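Local coordinates for hypothetical protein (Staphylococcus aureus subsp. aureus, PDB 1QYI) that is of unknown function but has the fold of a haloacid dehalogenase-like hydrolase with a large helical cap, so is probably a phosphatase or related enzyme, at residues V11-E16 with E211-P216; N311-D316 with Q332-T337. One frame throughout, in Å; residues are numbered along the deposited sequence.

Contact 1. Residues V11-E16 with E211-P216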
ATOM      1  N   VAL A  11       3.764 -12.531  -2.611  1.00 19.55           N
ATOM      2  CA  VAL A  11       3.627 -13.985  -2.517  1.00 19.40           C
ATOM      3  C   VAL A  11       2.327 -14.493  -3.137  1.00 21.33           C
ATOM      4  O   VAL A  11       2.333 -15.260  -4.099  1.00 20.13           O
ATOM      5  CB  VAL A  11       3.646 -14.459  -1.039  1.00 17.30           C
ATOM      6  CG1 VAL A  11       3.369 -15.951  -0.970  1.00 16.96           C
ATOM      7  CG2 VAL A  11       4.979 -14.135  -0.397  1.00 15.83           C
ATOM      8  N   PHE A  12       1.215 -14.067  -2.543  1.00 22.58           N
ATOM      9  CA  PHE A  12      -0.123 -14.454  -2.976  1.00 20.29           C
ATOM     10  C   PHE A  12      -0.760 -13.353  -3.816  1.00 21.03           C
ATOM     11  O   PHE A  12      -1.400 -13.622  -4.836  1.00 22.34           O
ATOM     12  CB  PHE A  12      -1.002 -14.714  -1.751  1.00 18.33           C
ATOM     13  CG  PHE A  12      -0.648 -15.970  -0.989  1.00 17.36           C
ATOM     14  CD1 PHE A  12      -1.063 -17.226  -1.449  1.00 12.88           C
ATOM     15  CD2 PHE A  12       0.061 -15.897   0.211  1.00 15.34           C
ATOM     16  CE1 PHE A  12      -0.783 -18.392  -0.724  1.00 13.08           C
ATOM     17  CE2 PHE A  12       0.345 -17.055   0.942  1.00 16.45           C
ATOM     18  CZ  PHE A  12      -0.080 -18.313   0.473  1.00 13.67           C
ATOM     19  N   LEU A  13      -0.593 -12.110  -3.371  1.00 19.67           N
ATOM     20  CA  LEU A  13      -1.163 -10.955  -4.065  1.00 17.96           C
ATOM     21  C   LEU A  13      -0.089  -9.910  -4.354  1.00 17.73           C
ATOM     22  O   LEU A  13       0.979  -9.931  -3.752  1.00 17.48           O
ATOM     23  CB  LEU A  13      -2.241 -10.319  -3.194  1.00 18.12           C
ATOM     24  CG  LEU A  13      -3.281 -11.210  -2.504  1.00 20.97           C
ATOM     25  CD1 LEU A  13      -4.119 -10.328  -1.594  1.00 18.50           C
ATOM     26  CD2 LEU A  13      -4.169 -11.934  -3.525  1.00 21.33           C
ATOM     27  N   SER A  14      -0.364  -8.998  -5.277  1.00 18.47           N
ATOM     28  CA  SER A  14       0.604  -7.956  -5.572  1.00 21.81           C
ATOM     29  C   SER A  14       0.044  -6.636  -5.077  1.00 23.10           C
ATOM     30  O   SER A  14      -1.091  -6.586  -4.609  1.00 22.47           O
ATOM     31  CB  SER A  14       0.907  -7.892  -7.070  1.00 23.21           C
ATOM     32  OG  SER A  14      -0.278  -7.814  -7.836  1.00 29.71           O
ATOM     33  N   GLU A  15       0.842  -5.576  -5.161  1.00 25.60           N
ATOM     34  CA  GLU A  15       0.419  -4.255  -4.697  1.00 26.77           C
ATOM     35  C   GLU A  15      -0.072  -3.343  -5.813  1.00 27.16           C
ATOM     36  O   GLU A  15      -0.461  -2.206  -5.555  1.00 26.73           O
ATOM     37  CB  GLU A  15       1.576  -3.561  -3.979  1.00 28.48           C
ATOM     38  CG  GLU A  15       1.973  -4.181  -2.655  1.00 31.98           C
ATOM     39  CD  GLU A  15       3.207  -3.520  -2.064  1.00 34.40           C
ATOM     40  OE1 GLU A  15       4.262  -3.532  -2.736  1.00 36.32           O
ATOM     41  OE2 GLU A  15       3.126  -2.993  -0.932  1.00 35.66           O
ATOM     42  N   GLU A  16      -0.048  -3.851  -7.044  1.00 27.14           N
ATOM     43  CA  GLU A  16      -0.460  -3.093  -8.228  1.00 25.75           C
ATOM     44  C   GLU A  16      -1.758  -2.307  -8.080  1.00 26.44           C
ATOM     45  O   GLU A  16      -1.819  -1.123  -8.424  1.00 26.30           O
ATOM     46  CB  GLU A  16      -0.594  -4.035  -9.430  1.00 26.32           C
ATOM     47  CG  GLU A  16       0.734  -4.567  -9.954  1.00 26.54           C
ATOM     48  CD  GLU A  16       1.656  -3.453 -10.426  1.00 25.47           C
ATOM     49  OE1 GLU A  16       1.245  -2.650 -11.294  1.00 23.66           O
ATOM     50  OE2 GLU A  16       2.797  -3.386  -9.933  1.00 25.81           O
ATOM     51  N   GLU A 211      -8.492  -7.841  -6.260  1.00 27.31           N
ATOM     52  CA  GLU A 211      -7.057  -7.793  -6.032  1.00 25.94           C
ATOM     53  C   GLU A 211      -6.320  -8.613  -7.104  1.00 26.30           C
ATOM     54  O   GLU A 211      -6.808  -9.644  -7.577  1.00 24.49           O
ATOM     55  CB  GLU A 211      -6.766  -8.325  -4.620  1.00 23.33           C
ATOM     56  CG  GLU A 211      -5.475  -7.825  -3.980  1.00 24.21           C
ATOM     57  CD  GLU A 211      -5.587  -6.420  -3.373  1.00 22.64           C
ATOM     58  OE1 GLU A 211      -6.476  -6.183  -2.532  1.00 21.51           O
ATOM     59  OE2 GLU A 211      -4.772  -5.548  -3.725  1.00 21.86           O
ATOM     60  N   ILE A 212      -5.149  -8.121  -7.495  1.00 27.71           N
ATOM     61  CA  ILE A 212      -4.303  -8.759  -8.501  1.00 28.75           C
ATOM     62  C   ILE A 212      -3.640 -10.028  -7.939  1.00 30.27           C
ATOM     63  O   ILE A 212      -2.824  -9.969  -7.020  1.00 27.05           O
ATOM     64  CB  ILE A 212      -3.205  -7.787  -8.998  1.00 27.91           C
ATOM     65  CG1 ILE A 212      -3.334  -6.426  -8.311  1.00 31.84           C
ATOM     66  CG2 ILE A 212      -3.361  -7.561 -10.485  1.00 30.53           C
ATOM     67  CD1 ILE A 212      -3.173  -6.422  -6.771  1.00 28.29           C
ATOM     68  N   ILE A 213      -3.991 -11.175  -8.504  1.00 31.45           N
ATOM     69  CA  ILE A 213      -3.442 -12.430  -8.038  1.00 33.67           C
ATOM     70  C   ILE A 213      -2.067 -12.675  -8.652  1.00 35.07           C
ATOM     71  O   ILE A 213      -1.814 -12.300  -9.801  1.00 36.22           O
ATOM     72  CB  ILE A 213      -4.360 -13.615  -8.413  1.00 33.92           C
ATOM     73  CG1 ILE A 213      -5.834 -13.186  -8.431  1.00 33.10           C
ATOM     74  CG2 ILE A 213      -4.110 -14.768  -7.457  1.00 33.32           C
ATOM     75  CD1 ILE A 213      -6.413 -12.779  -7.086  1.00 36.68           C
ATOM     76  N   LEU A 214      -1.179 -13.307  -7.890  1.00 34.16           N
ATOM     77  CA  LEU A 214       0.156 -13.602  -8.395  1.00 34.25           C
ATOM     78  C   LEU A 214       0.168 -15.020  -8.961  1.00 35.72           C
ATOM     79  O   LEU A 214       0.806 -15.284  -9.980  1.00 35.05           O
ATOM     80  CB  LEU A 214       1.199 -13.447  -7.283  1.00 33.28           C
ATOM     81  CG  LEU A 214       1.587 -12.029  -6.834  1.00 30.74           C
ATOM     82  CD1 LEU A 214       2.285 -12.126  -5.492  1.00 31.42           C
ATOM     83  CD2 LEU A 214       2.490 -11.344  -7.860  1.00 27.12           C
ATOM     84  N   ARG A 215      -0.561 -15.919  -8.305  1.00 37.07           N
ATOM     85  CA  ARG A 215      -0.662 -17.305  -8.743  1.00 39.54           C
ATOM     86  C   ARG A 215      -2.123 -17.778  -8.738  1.00 40.88           C
ATOM     87  O   ARG A 215      -2.857 -17.518  -7.785  1.00 41.70           O
ATOM     88  CB  ARG A 215       0.171 -18.203  -7.829  1.00 39.46           C
ATOM     89  CG  ARG A 215       1.659 -18.120  -8.078  1.00 41.12           C
ATOM     90  CD  ARG A 215       2.199 -19.467  -8.513  1.00 41.76           C
ATOM     91  NE  ARG A 215       2.089 -19.692  -9.947  1.00 41.11           N
ATOM     92  CZ  ARG A 215       2.079 -20.898 -10.498  1.00 40.93           C
ATOM     93  NH1 ARG A 215       2.163 -21.974  -9.732  1.00 41.65           N
ATOM     94  NH2 ARG A 215       2.002 -21.030 -11.813  1.00 42.31           N
ATOM     95  N   PRO A 216      -2.557 -18.489  -9.799  1.00 41.20           N
ATOM     96  CA  PRO A 216      -3.935 -18.987  -9.892  1.00 42.03           C
ATOM     97  C   PRO A 216      -4.360 -19.597  -8.574  1.00 42.27           C
ATOM     98  O   PRO A 216      -3.731 -20.530  -8.100  1.00 43.58           O
ATOM     99  CB  PRO A 216      -3.853 -20.036 -10.996  1.00 43.03           C
ATOM    100  CG  PRO A 216      -2.785 -19.497 -11.884  1.00 43.11           C
ATOM    101  CD  PRO A 216      -1.739 -18.999 -10.914  1.00 42.10           C
TER
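Leu13 and Ile213 form a single antiparallel bridge, a non-hydrogen-bonded pair flanked by two backbone bonds: Leu214 N donates to Phe12 O (3.1 Å), and Ser14 N donates to Ile212 O (3.2 Å). Ile212 O also takes a weak bond from Ser14 OG, and Leu13 CA makes a CA-H...O contact with it. Ser14 suits this place by being small. With OG between its backbone N and carbonyl carbon (chi1 51°), the hydroxyl turns onto the Ile212 chain. The Ile212 side chain is modelled nearly eclipsed (chi1 -1°), so its very short approaches to Ser14 are doubtful. These two segments are consistent with the linkers of a HAD-type hydrolase whose cap is inserted after the first core strand: 11-16 follows strand 3-6 and leads into the mostly helical insertion, while 211-216 returns to core helix 217-229. On the return linker, Leu214 fills the inner bend of 11-16, its CD2 3.9 Å from Ser14 CB. Leu13 turns the other way, onto Phe249 and Leu252 of helix 242-252; the side chains of Leu13 and Glu211 cross at about a right angle, with Leu13 CD1 3.7 Å from Glu211 CG.

Contact 2. Residues N311-D316 with Q332-T337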
ATOM      1  N   ASN A 311      16.620 -16.356  18.258  1.00 30.41           N
ATOM      2  CA  ASN A 311      16.701 -17.812  18.096  1.00 28.94           C
ATOM      3  C   ASN A 311      15.751 -18.589  19.014  1.00 27.33           C
ATOM      4  O   ASN A 311      16.189 -19.400  19.822  1.00 27.29           O
ATOM      5  CB  ASN A 311      18.138 -18.264  18.345  1.00 29.59           C
ATOM      6  CG  ASN A 311      18.377 -19.693  17.912  1.00 33.84           C
ATOM      7  OD1 ASN A 311      19.353 -20.325  18.322  1.00 37.09           O
ATOM      8  ND2 ASN A 311      17.488 -20.214  17.060  1.00 33.61           N
ATOM      9  N   ILE A 312      14.455 -18.351  18.878  1.00 26.42           N
ATOM     10  CA  ILE A 312      13.485 -19.022  19.718  1.00 26.42           C
ATOM     11  C   ILE A 312      12.878 -20.255  19.051  1.00 26.94           C
ATOM     12  O   ILE A 312      12.005 -20.909  19.624  1.00 26.32           O
ATOM     13  CB  ILE A 312      12.351 -18.064  20.105  1.00 25.53           C
ATOM     14  CG1 ILE A 312      11.664 -17.534  18.840  1.00 25.36           C
ATOM     15  CG2 ILE A 312      12.909 -16.928  20.947  1.00 25.82           C
ATOM     16  CD1 ILE A 312      10.348 -16.828  19.094  1.00 22.91           C
ATOM     17  N   VAL A 313      13.329 -20.569  17.840  1.00 27.19           N
ATOM     18  CA  VAL A 313      12.805 -21.726  17.119  1.00 27.33           C
ATOM     19  C   VAL A 313      13.903 -22.468  16.365  1.00 26.13           C
ATOM     20  O   VAL A 313      14.928 -21.887  16.014  1.00 23.81           O
ATOM     21  CB  VAL A 313      11.710 -21.303  16.094  1.00 28.33           C
ATOM     22  CG1 VAL A 313      10.584 -20.551  16.803  1.00 29.17           C
ATOM     23  CG2 VAL A 313      12.322 -20.435  14.996  1.00 27.94           C
ATOM     24  N   ASN A 314      13.687 -23.758  16.133  1.00 25.25           N
ATOM     25  CA  ASN A 314      14.660 -24.547  15.396  1.00 26.94           C
ATOM     26  C   ASN A 314      14.458 -24.342  13.908  1.00 25.56           C
ATOM     27  O   ASN A 314      13.340 -24.120  13.437  1.00 26.49           O
ATOM     28  CB  ASN A 314      14.548 -26.043  15.719  1.00 30.16           C
ATOM     29  CG  ASN A 314      15.045 -26.384  17.115  1.00 32.47           C
ATOM     30  OD1 ASN A 314      16.083 -25.882  17.565  1.00 32.85           O
ATOM     31  ND2 ASN A 314      14.319 -27.263  17.800  1.00 33.60           N
ATOM     32  N   LYS A 315      15.559 -24.447  13.179  1.00 23.63           N
ATOM     33  CA  LYS A 315      15.595 -24.272  11.738  1.00 23.90           C
ATOM     34  C   LYS A 315      14.620 -25.164  10.960  1.00 25.10           C
ATOM     35  O   LYS A 315      14.160 -24.783   9.885  1.00 24.76           O
ATOM     36  CB  LYS A 315      17.021 -24.530  11.263  1.00 24.50           C
ATOM     37  CG  LYS A 315      17.449 -23.729  10.065  1.00 26.23           C
ATOM     38  CD  LYS A 315      17.368 -22.241  10.350  1.00 29.30           C
ATOM     39  CE  LYS A 315      18.441 -21.474   9.578  1.00 32.34           C
ATOM     40  NZ  LYS A 315      18.510 -21.865   8.128  1.00 33.93           N
ATOM     41  N   ASP A 316      14.302 -26.341  11.493  1.00 25.17           N
ATOM     42  CA  ASP A 316      13.400 -27.258  10.800  1.00 26.87           C
ATOM     43  C   ASP A 316      11.951 -27.198  11.221  1.00 25.20           C
ATOM     44  O   ASP A 316      11.115 -27.947  10.708  1.00 24.67           O
ATOM     45  CB  ASP A 316      13.867 -28.709  10.955  1.00 31.00           C
ATOM     46  CG  ASP A 316      14.756 -29.153   9.819  1.00 36.74           C
ATOM     47  OD1 ASP A 316      14.587 -28.624   8.693  1.00 40.56           O
ATOM     48  OD2 ASP A 316      15.601 -30.048  10.034  1.00 36.61           O
ATOM     49  N   GLN A 332      16.111 -15.037  10.062  1.00 22.51           N
ATOM     50  CA  GLN A 332      17.453 -15.270  10.581  1.00 22.45           C
ATOM     51  C   GLN A 332      17.491 -14.860  12.052  1.00 24.40           C
ATOM     52  O   GLN A 332      18.295 -15.385  12.823  1.00 26.77           O
ATOM     53  CB  GLN A 332      18.477 -14.477   9.781  1.00 19.83           C
ATOM     54  CG  GLN A 332      18.423 -14.797   8.293  1.00 20.34           C
ATOM     55  CD  GLN A 332      19.648 -14.321   7.540  1.00 18.40           C
ATOM     56  OE1 GLN A 332      20.237 -13.293   7.877  1.00 19.16           O
ATOM     57  NE2 GLN A 332      20.022 -15.051   6.498  1.00 18.65           N
ATOM     58  N   LYS A 333      16.605 -13.936  12.433  1.00 24.41           N
ATOM     59  CA  LYS A 333      16.499 -13.444  13.809  1.00 23.92           C
ATOM     60  C   LYS A 333      15.962 -14.472  14.794  1.00 23.48           C
ATOM     61  O   LYS A 333      16.586 -14.742  15.819  1.00 21.92           O
ATOM     62  CB  LYS A 333      15.598 -12.200  13.857  1.00 25.09           C
ATOM     63  CG  LYS A 333      15.067 -11.860  15.256  1.00 26.08           C
ATOM     64  CD  LYS A 333      16.179 -11.564  16.258  1.00 26.55           C
ATOM     65  CE  LYS A 333      16.578 -10.092  16.236  1.00 26.79           C
ATOM     66  NZ  LYS A 333      15.441  -9.203  16.608  1.00 26.29           N
ATOM     67  N   ILE A 334      14.787 -15.018  14.487  1.00 25.77           N
ATOM     68  CA  ILE A 334      14.121 -16.006  15.343  1.00 25.71           C
ATOM     69  C   ILE A 334      14.655 -17.416  15.137  1.00 25.67           C
ATOM     70  O   ILE A 334      14.269 -18.337  15.852  1.00 26.73           O
ATOM     71  CB  ILE A 334      12.600 -16.067  15.081  1.00 26.79           C
ATOM     72  CG1 ILE A 334      12.337 -16.708  13.711  1.00 27.04           C
ATOM     73  CG2 ILE A 334      12.008 -14.678  15.167  1.00 23.87           C
ATOM     74  CD1 ILE A 334      10.859 -16.902  13.392  1.00 28.97           C
ATOM     75  N   GLY A 335      15.520 -17.589  14.144  1.00 26.19           N
ATOM     76  CA  GLY A 335      16.088 -18.900  13.882  1.00 25.61           C
ATOM     77  C   GLY A 335      15.273 -19.792  12.960  1.00 25.44           C
ATOM     78  O   GLY A 335      15.423 -21.012  12.995  1.00 25.34           O
ATOM     79  N   ALA A 336      14.422 -19.206  12.125  1.00 25.71           N
ATOM     80  CA  ALA A 336      13.613 -20.006  11.211  1.00 25.46           C
ATOM     81  C   ALA A 336      14.231 -20.100   9.823  1.00 25.29           C
ATOM     82  O   ALA A 336      15.033 -19.252   9.424  1.00 23.16           O
ATOM     83  CB  ALA A 336      12.214 -19.427  11.114  1.00 25.71           C
ATOM     84  N   THR A 337      13.857 -21.143   9.088  1.00 25.48           N
ATOM     85  CA  THR A 337      14.368 -21.313   7.735  1.00 25.09           C
ATOM     86  C   THR A 337      13.665 -20.312   6.830  1.00 25.40           C
ATOM     87  O   THR A 337      12.443 -20.151   6.895  1.00 24.98           O
ATOM     88  CB  THR A 337      14.118 -22.741   7.204  1.00 25.18           C
ATOM     89  OG1 THR A 337      15.016 -23.655   7.851  1.00 27.09           O
ATOM     90  CG2 THR A 337      14.343 -22.803   5.697  1.00 21.52           C
TER
HETATM   91  O   HOH W   1      17.767 -21.630  14.525  1.00 28.45           O
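Asn311 begins the contact where helix 325-334 ends: its N-H points straight at Lys333 O (2.9 Å, 178°), in the carbonyl plane. Asparagine suits its left-handed backbone (phi 44°), which turns the chain over the helix end. With CG anti to the backbone N (chi1 -168°), its amide swings back over Gly335, and ND2 makes a weak bond to a water that donates to Gly335 O. Glycine fits here, where the chain leaves the helix with positive phi and no side chain stands between ND2 and the backbone. Ile312 lays CG1 obliquely across Ile334 CB at 4.1 Å and reaches Ile291 and Tyr295 of helix 288-295. Val313 N then donates to Ile334 O (3.1 Å), so the loop uses two carbonyls of the last helical turn. The motif is the β-α-β unit of the Rossmann-like HAD core: strand 318-322, helix 325-334 and strand 337-341, with 311-316 leading into the first strand across the helix-to-strand turn. Val313, β-branched and compact, packs CG2 on Ile334 CG1 (3.9 Å) and Ala336 CB (4.0 Å), with Val318 and helix 288-295 nearby. Past Asn314, the bent chain of Lys315 crosses Thr337 at about a right angle, with CG 3.3 Å from Thr337 OG1, while its ammonium goes on to a salt bridge with Asp360. Thr337 OG1 donates to Lys315 O, although the modelled 2.5 Å is doubtfully short. Threonine's β-branched side chain suits a strand; its backbone bonds to Val318 and Ile320.

How the contacts relate
Contact 1 is complete in the chain well before the first residue of contact 2, and the two do not touch: their centres lie 27 Å apart and their nearest atoms about 12 Å. They belong to different ends of one parallel sheet, in which strands 3-6 and 318-322 are neighbours. Contact 1 joins the linkers beyond the carboxyl end of strand 3-6, where HAD enzymes carry their aspartate motif; Asp9 touches Glu15 there, so this contact lies beside the probable active site and probably where the cap meets the core. Contact 2 sits at the amino ends of strands 318-322 and 337-341, away from that site, and joins the loop before the first to the helix-to-strand turn before the second.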